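Local coordinates for protein HTH-type transcriptional regulator AscG (Escherichia coli, PDB 3BRQ) that represses transcription of the cryptic asc operon as a sequence-specific DNA-binding regulator of the LacI family, at residues Q20-V26 and C78-Y84; E133-H139 and L291-S295; E261-R265 and P277-F281. All coordinates share one frame; numbering follows the deposited sequence.

From the N terminus, contact 1 closes first: strand 21-27 pairs in parallel with strand 80-84, and the chain between them supplies the neighbouring strand 53-60 and the helices 36-49 and 63-75 of the first lobe. Contact 2 then spans most of the remaining chain, joining the end of helix 123-136 to the C-terminal tail in the other lobe. Within that long loop, contact 3 closes a short one, bringing helix 255-270 against the loop 277-281 that follows it. Although late in sequence, this helix packs back on the first lobe: Ile-262 and Ile-263 touch Leu-22, Leu-24 and Met-82 of contact 1. Contact 2 stands apart from contact 1, about 44 Å centre to centre.

Contact 1 of 3, residues Q20-V26 and C78-Y84; sequences QTLGLVV and CDAIMIY. With SO4 (sulfate ion), chain F.
Asp-79 turns CG back beside its own backbone N (chi1 -55°), which carries OD2 to Thr-21, while Met-82, a selenomethionine, sets CG anti to its N and bends at chi3 (75°) to lay CE near Leu-24 CG, 3.8 Å away, and Val-26. The carboxylate acts as an extra rung at the start of a parallel beta ladder: Thr-21 N gives a 2.7 Å bond to the anti lone pair of Asp-79 OD2, and Asp-79 N returns one to Thr-21 O. Beyond it the backbone alternates, with Gly-23 N bonded to Ala-80 O, Met-82 N to Gly-23 O at 2.7 Å, Val-25 N to Met-82 O and Tyr-84 N to Val-25 O. Glycine suits position 23 because a side chain there would collide with Ile-81 CD1 and crowd Cys-78 SG. Branched Val-25 and Ile-83 lie side by side, Val-25 CG1 lying a tight 3.3 Å from Ile-83 CD1. At the far end Tyr-84 OH donates to O4 of a sulfate, 2.6 Å away and probably from the crystallisation liquor, which Gly-33, Arg-86, Ser-151 and Thr-153 also bind. Both strands are central in the five-stranded parallel sheet of the first lobe of this periplasmic-binding-protein-like fold: 53-60 flanks 21-27, helices 36-49 and 255-270 cover the Leu-22, Leu-24 and Met-82 face, and helix 63-75 covers Val-25, Ile-81 and Ile-83.

Contact 2 of 3, residues E133-H139 and L291-S295; sequences ELINAGH and LIAPS
A Schellman motif ends helix 123-136, and the C-terminal tail packs on this turn where Pro-294 meets His-139. Two backbone bonds define the motif: His-139 N reaches back to Leu-134 O at 3.0 Å, and Gly-138 N reaches Ile-135 O. Gly-138 takes a positive phi (101°), at which a side chain would be jammed against the preceding carbonyl oxygen, so glycine fits this place. The turn delivers His-139 to the tail, its CG beside the backbone N and anti to the carbonyl carbon (chi1 -71°). From there His-139 NE2 donates to Ile-292 O at 3.0 Å, the acceptor lying near the ring plane at the edge. Pro-294 covers one face of the same imidazole: its CD stands 3.8 Å from the centroid of the His-139 ring, only 16° off the normal, a CH-pi contact. The puckered ring of Pro-294 also rests on the turn, its CD 3.5 Å from Ala-137 O and its CG 3.6 Å from Gly-138 O. Further up the helix Leu-134 and Leu-291 both touch Ile-233 of strand 231-235, and Glu-133 forms a salt bridge with Arg-287. Ser-231 OG adds a second hydrogen bond to Ile-292 O. The other ring nitrogen of His-139, ND1, is hydrogen-bonded to Ser-202 OG. Ile-292 O, a carbonyl, calls for a proton on NE2, and with bonds at both nitrogens and Pro-294 over one face the ring is probably held in its rotation.

Contact 3 of 3, residues E261-R265 and P277-F281; sequences EIIGR and PPKTF
Glu-261 OE2 is gripped by Arg-265 one helical turn on and lies against Lys-279 of the facing loop. Arg-265 NH2 bonds to the anti lone pair of Glu-261 OE2 at 2.6 Å, forming a salt bridge, and Arg-265 NE adds a weak bond to the same oxygen at 2.8 Å. The carboxylate gets there because Glu-261 sets CG anti to its backbone N (chi1 -172°) and then bends at chi2. Lys-279 crosses it at about a right angle, with Lys-279 CB 3.6 Å from Glu-261 OE2; its CB, CG and CD methylenes lie against the carboxylate, while on this exposed surface Lys-279 NZ stops 4.5 Å from Glu-261 OE1, short of a salt bridge. The i to i+4 pair sits on helix 255-270, which in this periplasmic-binding-protein-like fold packs on strands 104-107 and 118-119; the loop 277-281 then leads to strand 284-286 of the other sheet. Pro-278 CA and Lys-279 N approach the edge of the Arg-265 guanidinium near its plane. NH2 is close to Lys-279 N, but both are donors and no bond joins them. With an alanine in place of Arg-265, Glu-261 would probably lose its charge partner and its carboxylate would be free to turn, opening a gap beside Pro-278. Phe-281 meets the helix with CZ 4.1 Å from Glu-261 CB, its apolar ring also touching Met-258 and Val-119, and its backbone is hydrogen-bonded to Asp-122.

Contact 1 of 3, residues Q20-V26 and C78-Y84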
loop_
_atom_site.group_PDB
_atom_site.type_symbol
_atom_site.label_atom_id
_atom_site.label_comp_id
_atom_site.label_asym_id
_atom_site.label_seq_id
_atom_site.Cartn_x
_atom_site.Cartn_y
_atom_site.Cartn_z
ATOM N N GLN B 20 4.010 -7.435 -27.783
ATOM C CA GLN B 20 4.177 -6.030 -27.461
ATOM C C GLN B 20 4.259 -5.867 -25.957
ATOM O O GLN B 20 3.567 -6.570 -25.209
ATOM C CB GLN B 20 2.998 -5.223 -27.962
ATOM C CG GLN B 20 3.063 -4.878 -29.415
ATOM C CD GLN B 20 1.877 -4.048 -29.827
ATOM O OE1 GLN B 20 0.838 -4.049 -29.148
ATOM N NE2 GLN B 20 2.018 -3.316 -30.928
ATOM N N THR B 21 5.112 -4.950 -25.520
ATOM C CA THR B 21 5.348 -4.788 -24.098
ATOM C C THR B 21 4.990 -3.358 -23.709
ATOM O O THR B 21 5.365 -2.431 -24.431
ATOM C CB THR B 21 6.817 -5.122 -23.801
ATOM O OG1 THR B 21 7.033 -6.521 -24.046
ATOM C CG2 THR B 21 7.189 -4.804 -22.367
ATOM N N LEU B 22 4.257 -3.190 -22.603
ATOM C CA LEU B 22 3.972 -1.872 -22.035
ATOM C C LEU B 22 4.898 -1.598 -20.852
ATOM O O LEU B 22 4.959 -2.360 -19.874
ATOM C CB LEU B 22 2.526 -1.783 -21.519
ATOM C CG LEU B 22 1.444 -1.070 -22.301
ATOM C CD1 LEU B 22 0.071 -1.520 -21.841
ATOM C CD2 LEU B 22 1.601 0.476 -22.091
ATOM N N GLY B 23 5.614 -0.495 -20.938
ATOM C CA GLY B 23 6.563 -0.115 -19.900
ATOM C C GLY B 23 5.988 0.891 -18.933
ATOM O O GLY B 23 5.383 1.922 -19.346
ATOM N N LEU B 24 6.202 0.653 -17.642
ATOM C CA LEU B 24 5.767 1.592 -16.603
ATOM C C LEU B 24 6.984 2.110 -15.844
ATOM O O LEU B 24 7.855 1.316 -15.469
ATOM C CB LEU B 24 4.841 0.897 -15.601
ATOM C CG LEU B 24 3.366 0.721 -15.962
ATOM C CD1 LEU B 24 3.078 0.675 -17.461
ATOM C CD2 LEU B 24 2.784 -0.513 -15.236
ATOM N N VAL B 25 7.046 3.433 -15.612
ATOM C CA VAL B 25 8.159 4.017 -14.813
ATOM C C VAL B 25 7.470 4.715 -13.619
ATOM O O VAL B 25 6.609 5.564 -13.833
ATOM C CB VAL B 25 8.990 5.103 -15.597
ATOM C CG1 VAL B 25 10.032 5.756 -14.649
ATOM C CG2 VAL B 25 9.751 4.471 -16.700
ATOM N N VAL B 26 7.827 4.358 -12.394
ATOM C CA VAL B 26 7.204 4.895 -11.185
ATOM C C VAL B 26 8.312 5.140 -10.152
ATOM O O VAL B 26 9.202 4.308 -9.960
ATOM C CB VAL B 26 6.137 3.976 -10.599
ATOM C CG1 VAL B 26 5.546 4.543 -9.314
ATOM C CG2 VAL B 26 5.025 3.719 -11.628
ATOM N N CYS B 78 10.448 -1.910 -24.981
ATOM C CA CYS B 78 9.054 -1.535 -24.719
ATOM C C CYS B 78 8.482 -0.729 -25.878
ATOM O O CYS B 78 9.122 0.188 -26.396
ATOM C CB CYS B 78 8.906 -0.745 -23.420
ATOM S SG CYS B 78 9.232 -1.784 -22.011
ATOM N N ASP B 79 7.259 -1.066 -26.261
ATOM C CA ASP B 79 6.578 -0.452 -27.412
ATOM C C ASP B 79 5.846 0.856 -27.055
ATOM O O ASP B 79 5.674 1.709 -27.903
ATOM C CB ASP B 79 5.619 -1.478 -28.011
ATOM C CG ASP B 79 6.338 -2.789 -28.381
ATOM O OD1 ASP B 79 6.937 -2.812 -29.461
ATOM O OD2 ASP B 79 6.368 -3.754 -27.574
ATOM N N ALA B 80 5.442 0.996 -25.786
ATOM C CA ALA B 80 4.817 2.201 -25.242
ATOM C C ALA B 80 5.238 2.391 -23.787
ATOM O O ALA B 80 5.478 1.396 -23.061
ATOM C CB ALA B 80 3.310 2.067 -25.290
ATOM N N ILE B 81 5.266 3.654 -23.333
ATOM C CA ILE B 81 5.649 3.921 -21.932
ATOM C C ILE B 81 4.569 4.726 -21.189
ATOM O O ILE B 81 4.010 5.691 -21.733
ATOM C CB ILE B 81 7.010 4.664 -21.884
ATOM C CG1 ILE B 81 8.073 3.895 -22.685
ATOM C CG2 ILE B 81 7.510 4.924 -20.403
ATOM C CD1 ILE B 81 8.600 2.701 -21.874
HETATM N N MSE B 82 4.264 4.339 -19.959
HETATM C CA MSE B 82 3.498 5.223 -19.053
HETATM C C MSE B 82 4.480 5.726 -18.017
HETATM O O MSE B 82 5.029 4.926 -17.270
HETATM C CB MSE B 82 2.369 4.484 -18.327
HETATM C CG MSE B 82 1.557 5.450 -17.358
HETATM SE SE MSE B 82 0.722 4.546 -15.877
HETATM C CE MSE B 82 2.379 4.258 -14.812
ATOM N N ILE B 83 4.705 7.050 -17.955
ATOM C CA ILE B 83 5.580 7.583 -16.892
ATOM C C ILE B 83 4.712 8.179 -15.761
ATOM O O ILE B 83 3.821 8.961 -16.018
ATOM C CB ILE B 83 6.662 8.554 -17.453
ATOM C CG1 ILE B 83 7.396 9.336 -16.353
ATOM C CG2 ILE B 83 6.071 9.587 -18.376
ATOM C CD1 ILE B 83 8.441 8.471 -15.604
ATOM N N TYR B 84 4.919 7.732 -14.520
ATOM C CA TYR B 84 4.352 8.447 -13.376
ATOM C C TYR B 84 5.478 9.132 -12.532
ATOM O O TYR B 84 6.049 8.521 -11.653
ATOM C CB TYR B 84 3.451 7.491 -12.598
ATOM C CG TYR B 84 2.883 7.998 -11.287
ATOM C CD1 TYR B 84 2.905 9.359 -10.944
ATOM C CD2 TYR B 84 2.332 7.083 -10.376
ATOM C CE1 TYR B 84 2.421 9.800 -9.717
ATOM C CE2 TYR B 84 1.807 7.512 -9.175
ATOM C CZ TYR B 84 1.840 8.878 -8.870
ATOM O OH TYR B 84 1.325 9.262 -7.661
HETATM S S SO4 F . 3.222 12.359 -6.103
HETATM O O1 SO4 F . 2.538 13.523 -6.564
HETATM O O2 SO4 F . 4.500 12.221 -6.850
HETATM O O3 SO4 F . 3.324 12.352 -4.667
HETATM O O4 SO4 F . 2.319 11.239 -6.338
#

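Contact 2 of 3, residues E133-H139 and L291-S295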
loop_
_atom_site.group_PDB
_atom_site.type_symbol
_atom_site.label_atom_id
_atom_site.label_comp_id
_atom_site.label_asym_id
_atom_site.label_seq_id
_atom_site.Cartn_x
_atom_site.Cartn_y
_atom_site.Cartn_z
ATOM N N GLU B 133 -16.271 23.147 1.063
ATOM C CA GLU B 133 -17.344 22.439 1.732
ATOM C C GLU B 133 -17.312 22.667 3.234
ATOM O O GLU B 133 -18.371 22.844 3.869
ATOM C CB GLU B 133 -17.256 20.957 1.425
ATOM C CG GLU B 133 -18.428 20.149 2.021
ATOM C CD GLU B 133 -18.707 18.845 1.314
ATOM O OE1 GLU B 133 -19.410 17.990 1.927
ATOM O OE2 GLU B 133 -18.257 18.668 0.152
ATOM N N LEU B 134 -16.101 22.676 3.814
ATOM C CA LEU B 134 -15.966 23.007 5.209
ATOM C C LEU B 134 -16.398 24.425 5.443
ATOM O O LEU B 134 -17.170 24.661 6.373
ATOM C CB LEU B 134 -14.517 22.791 5.733
ATOM C CG LEU B 134 -13.993 21.370 5.729
ATOM C CD1 LEU B 134 -12.463 21.300 6.056
ATOM C CD2 LEU B 134 -14.756 20.458 6.661
ATOM N N ILE B 135 -15.905 25.378 4.645
ATOM C CA ILE B 135 -16.277 26.794 4.819
ATOM C C ILE B 135 -17.797 27.022 4.730
ATOM O O ILE B 135 -18.391 27.747 5.550
ATOM C CB ILE B 135 -15.574 27.734 3.825
ATOM C CG1 ILE B 135 -14.042 27.642 3.976
ATOM C CG2 ILE B 135 -16.095 29.215 4.006
ATOM C CD1 ILE B 135 -13.232 28.341 2.875
ATOM N N ASN B 136 -18.436 26.393 3.753
ATOM C CA ASN B 136 -19.893 26.537 3.590
ATOM C C ASN B 136 -20.704 25.810 4.664
ATOM O O ASN B 136 -21.850 26.207 4.925
ATOM C CB ASN B 136 -20.328 26.145 2.174
ATOM C CG ASN B 136 -19.814 27.121 1.125
ATOM O OD1 ASN B 136 -19.127 26.715 0.166
ATOM N ND2 ASN B 136 -20.103 28.421 1.313
ATOM N N ALA B 137 -20.117 24.776 5.295
ATOM C CA ALA B 137 -20.696 24.186 6.514
ATOM C C ALA B 137 -20.439 25.019 7.786
ATOM O O ALA B 137 -20.828 24.606 8.876
ATOM C CB ALA B 137 -20.265 22.734 6.712
ATOM N N GLY B 138 -19.840 26.207 7.641
ATOM C CA GLY B 138 -19.593 27.089 8.775
ATOM C C GLY B 138 -18.189 27.146 9.391
ATOM O O GLY B 138 -17.977 27.820 10.386
ATOM N N HIS B 139 -17.221 26.468 8.786
ATOM C CA HIS B 139 -15.864 26.421 9.353
ATOM C C HIS B 139 -15.030 27.561 8.835
ATOM O O HIS B 139 -14.728 27.581 7.659
ATOM C CB HIS B 139 -15.204 25.103 8.983
ATOM C CG HIS B 139 -15.776 23.917 9.693
ATOM N ND1 HIS B 139 -15.550 23.673 11.028
ATOM C CD2 HIS B 139 -16.543 22.895 9.251
ATOM C CE1 HIS B 139 -16.150 22.551 11.378
ATOM N NE2 HIS B 139 -16.730 22.042 10.311
ATOM N N LEU B 291 -16.829 14.189 9.875
ATOM C CA LEU B 291 -17.169 15.515 9.415
ATOM C C LEU B 291 -18.567 15.924 9.893
ATOM O O LEU B 291 -19.531 15.179 9.674
ATOM C CB LEU B 291 -17.053 15.574 7.888
ATOM C CG LEU B 291 -17.457 16.868 7.157
ATOM C CD1 LEU B 291 -16.507 17.978 7.498
ATOM C CD2 LEU B 291 -17.440 16.601 5.658
ATOM N N ILE B 292 -18.648 17.102 10.537
ATOM C CA ILE B 292 -19.913 17.793 10.838
ATOM C C ILE B 292 -19.715 19.312 11.036
ATOM O O ILE B 292 -18.591 19.796 11.001
ATOM C CB ILE B 292 -20.562 17.244 12.095
ATOM C CG1 ILE B 292 -19.770 17.660 13.334
ATOM C CG2 ILE B 292 -20.756 15.713 11.994
ATOM C CD1 ILE B 292 -20.555 17.549 14.634
ATOM N N ALA B 293 -20.787 20.072 11.249
ATOM C CA ALA B 293 -20.641 21.539 11.474
ATOM C C ALA B 293 -19.883 21.842 12.789
ATOM O O ALA B 293 -19.773 20.963 13.651
ATOM C CB ALA B 293 -22.012 22.239 11.462
ATOM N N PRO B 294 -19.370 23.078 12.957
ATOM C CA PRO B 294 -18.737 23.359 14.266
ATOM C C PRO B 294 -19.814 23.460 15.385
ATOM O O PRO B 294 -21.017 23.316 15.091
ATOM C CB PRO B 294 -17.992 24.692 14.026
ATOM C CG PRO B 294 -18.659 25.312 12.860
ATOM C CD PRO B 294 -19.355 24.244 12.057
ATOM N N SER B 295 -19.402 23.678 16.643
ATOM C CA SER B 295 -20.367 23.749 17.772
ATOM C C SER B 295 -20.578 25.163 18.342
ATOM O O SER B 295 -19.626 25.830 18.770
ATOM C CB SER B 295 -19.995 22.762 18.895
ATOM O OG SER B 295 -18.661 22.949 19.344
#

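Contact 3 of 3, residues E261-R265 and P277-F281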
loop_
_atom_site.group_PDB
_atom_site.type_symbol
_atom_site.label_atom_id
_atom_site.label_comp_id
_atom_site.label_asym_id
_atom_site.label_seq_id
_atom_site.Cartn_x
_atom_site.Cartn_y
_atom_site.Cartn_z
ATOM N N GLU B 261 -7.938 4.540 -18.526
ATOM C CA GLU B 261 -7.734 5.553 -19.571
ATOM C C GLU B 261 -6.328 5.578 -20.153
ATOM O O GLU B 261 -6.151 5.397 -21.341
ATOM C CB GLU B 261 -8.046 6.951 -19.064
ATOM C CG GLU B 261 -8.033 7.962 -20.170
ATOM C CD GLU B 261 -9.306 7.900 -21.014
ATOM O OE1 GLU B 261 -10.135 6.953 -20.868
ATOM O OE2 GLU B 261 -9.486 8.831 -21.805
ATOM N N ILE B 262 -5.320 5.877 -19.333
ATOM C CA ILE B 262 -3.938 5.916 -19.838
ATOM C C ILE B 262 -3.456 4.579 -20.413
ATOM O O ILE B 262 -2.823 4.541 -21.454
ATOM C CB ILE B 262 -2.953 6.448 -18.729
ATOM C CG1 ILE B 262 -1.669 7.015 -19.390
ATOM C CG2 ILE B 262 -2.698 5.366 -17.666
ATOM C CD1 ILE B 262 -0.818 7.786 -18.388
ATOM N N ILE B 263 -3.745 3.452 -19.766
ATOM C CA ILE B 263 -3.265 2.201 -20.351
ATOM C C ILE B 263 -4.060 1.878 -21.606
ATOM O O ILE B 263 -3.504 1.432 -22.610
ATOM C CB ILE B 263 -3.334 1.023 -19.350
ATOM C CG1 ILE B 263 -2.397 1.230 -18.135
ATOM C CG2 ILE B 263 -3.072 -0.308 -20.058
ATOM C CD1 ILE B 263 -0.935 1.564 -18.413
ATOM N N GLY B 264 -5.375 2.109 -21.558
ATOM C CA GLY B 264 -6.233 1.838 -22.724
ATOM C C GLY B 264 -5.798 2.673 -23.930
ATOM O O GLY B 264 -5.673 2.142 -25.052
ATOM N N ARG B 265 -5.544 3.961 -23.698
ATOM C CA ARG B 265 -5.000 4.812 -24.750
ATOM C C ARG B 265 -3.650 4.375 -25.292
ATOM O O ARG B 265 -3.437 4.431 -26.500
ATOM C CB ARG B 265 -4.953 6.272 -24.311
ATOM C CG ARG B 265 -6.354 6.877 -24.182
ATOM C CD ARG B 265 -6.271 8.385 -24.272
ATOM N NE ARG B 265 -7.406 9.095 -23.657
ATOM C CZ ARG B 265 -7.406 10.412 -23.381
ATOM N NH1 ARG B 265 -6.328 11.162 -23.653
ATOM N NH2 ARG B 265 -8.474 10.989 -22.815
ATOM N N PRO B 277 -8.118 14.259 -27.376
ATOM C CA PRO B 277 -8.121 15.115 -26.189
ATOM C C PRO B 277 -8.445 14.372 -24.899
ATOM O O PRO B 277 -9.191 13.380 -24.932
ATOM C CB PRO B 277 -9.227 16.122 -26.492
ATOM C CG PRO B 277 -9.264 16.184 -27.972
ATOM C CD PRO B 277 -9.039 14.775 -28.404
ATOM N N PRO B 278 -7.886 14.866 -23.767
ATOM C CA PRO B 278 -7.912 14.277 -22.419
ATOM C C PRO B 278 -9.268 14.248 -21.695
ATOM O O PRO B 278 -9.854 15.306 -21.435
ATOM C CB PRO B 278 -6.950 15.195 -21.637
ATOM C CG PRO B 278 -7.028 16.509 -22.336
ATOM C CD PRO B 278 -7.121 16.133 -23.781
ATOM N N LYS B 279 -9.763 13.055 -21.373
ATOM C CA LYS B 279 -10.738 12.917 -20.282
ATOM C C LYS B 279 -9.983 13.298 -19.022
ATOM O O LYS B 279 -9.097 12.553 -18.610
ATOM C CB LYS B 279 -11.203 11.461 -20.127
ATOM C CG LYS B 279 -12.373 11.069 -21.003
ATOM C CD LYS B 279 -12.925 9.682 -20.646
ATOM C CE LYS B 279 -14.193 9.398 -21.458
ATOM N NZ LYS B 279 -14.500 7.939 -21.541
ATOM N N THR B 280 -10.266 14.464 -18.447
ATOM C CA THR B 280 -9.646 14.836 -17.167
ATOM C C THR B 280 -10.531 14.408 -15.983
ATOM O O THR B 280 -11.729 14.119 -16.138
ATOM C CB THR B 280 -9.326 16.347 -17.034
ATOM O OG1 THR B 280 -10.555 17.082 -17.046
ATOM C CG2 THR B 280 -8.394 16.842 -18.162
ATOM N N PHE B 281 -9.915 14.401 -14.808
ATOM C CA PHE B 281 -10.456 13.697 -13.649
ATOM C C PHE B 281 -10.488 14.619 -12.427
ATOM O O PHE B 281 -9.854 15.689 -12.415
ATOM C CB PHE B 281 -9.648 12.418 -13.396
ATOM C CG PHE B 281 -9.772 11.402 -14.505
ATOM C CD1 PHE B 281 -10.733 10.409 -14.451
ATOM C CD2 PHE B 281 -8.954 11.465 -15.635
ATOM C CE1 PHE B 281 -10.868 9.464 -15.492
ATOM C CE2 PHE B 281 -9.085 10.511 -16.685
ATOM C CZ PHE B 281 -10.047 9.515 -16.597
#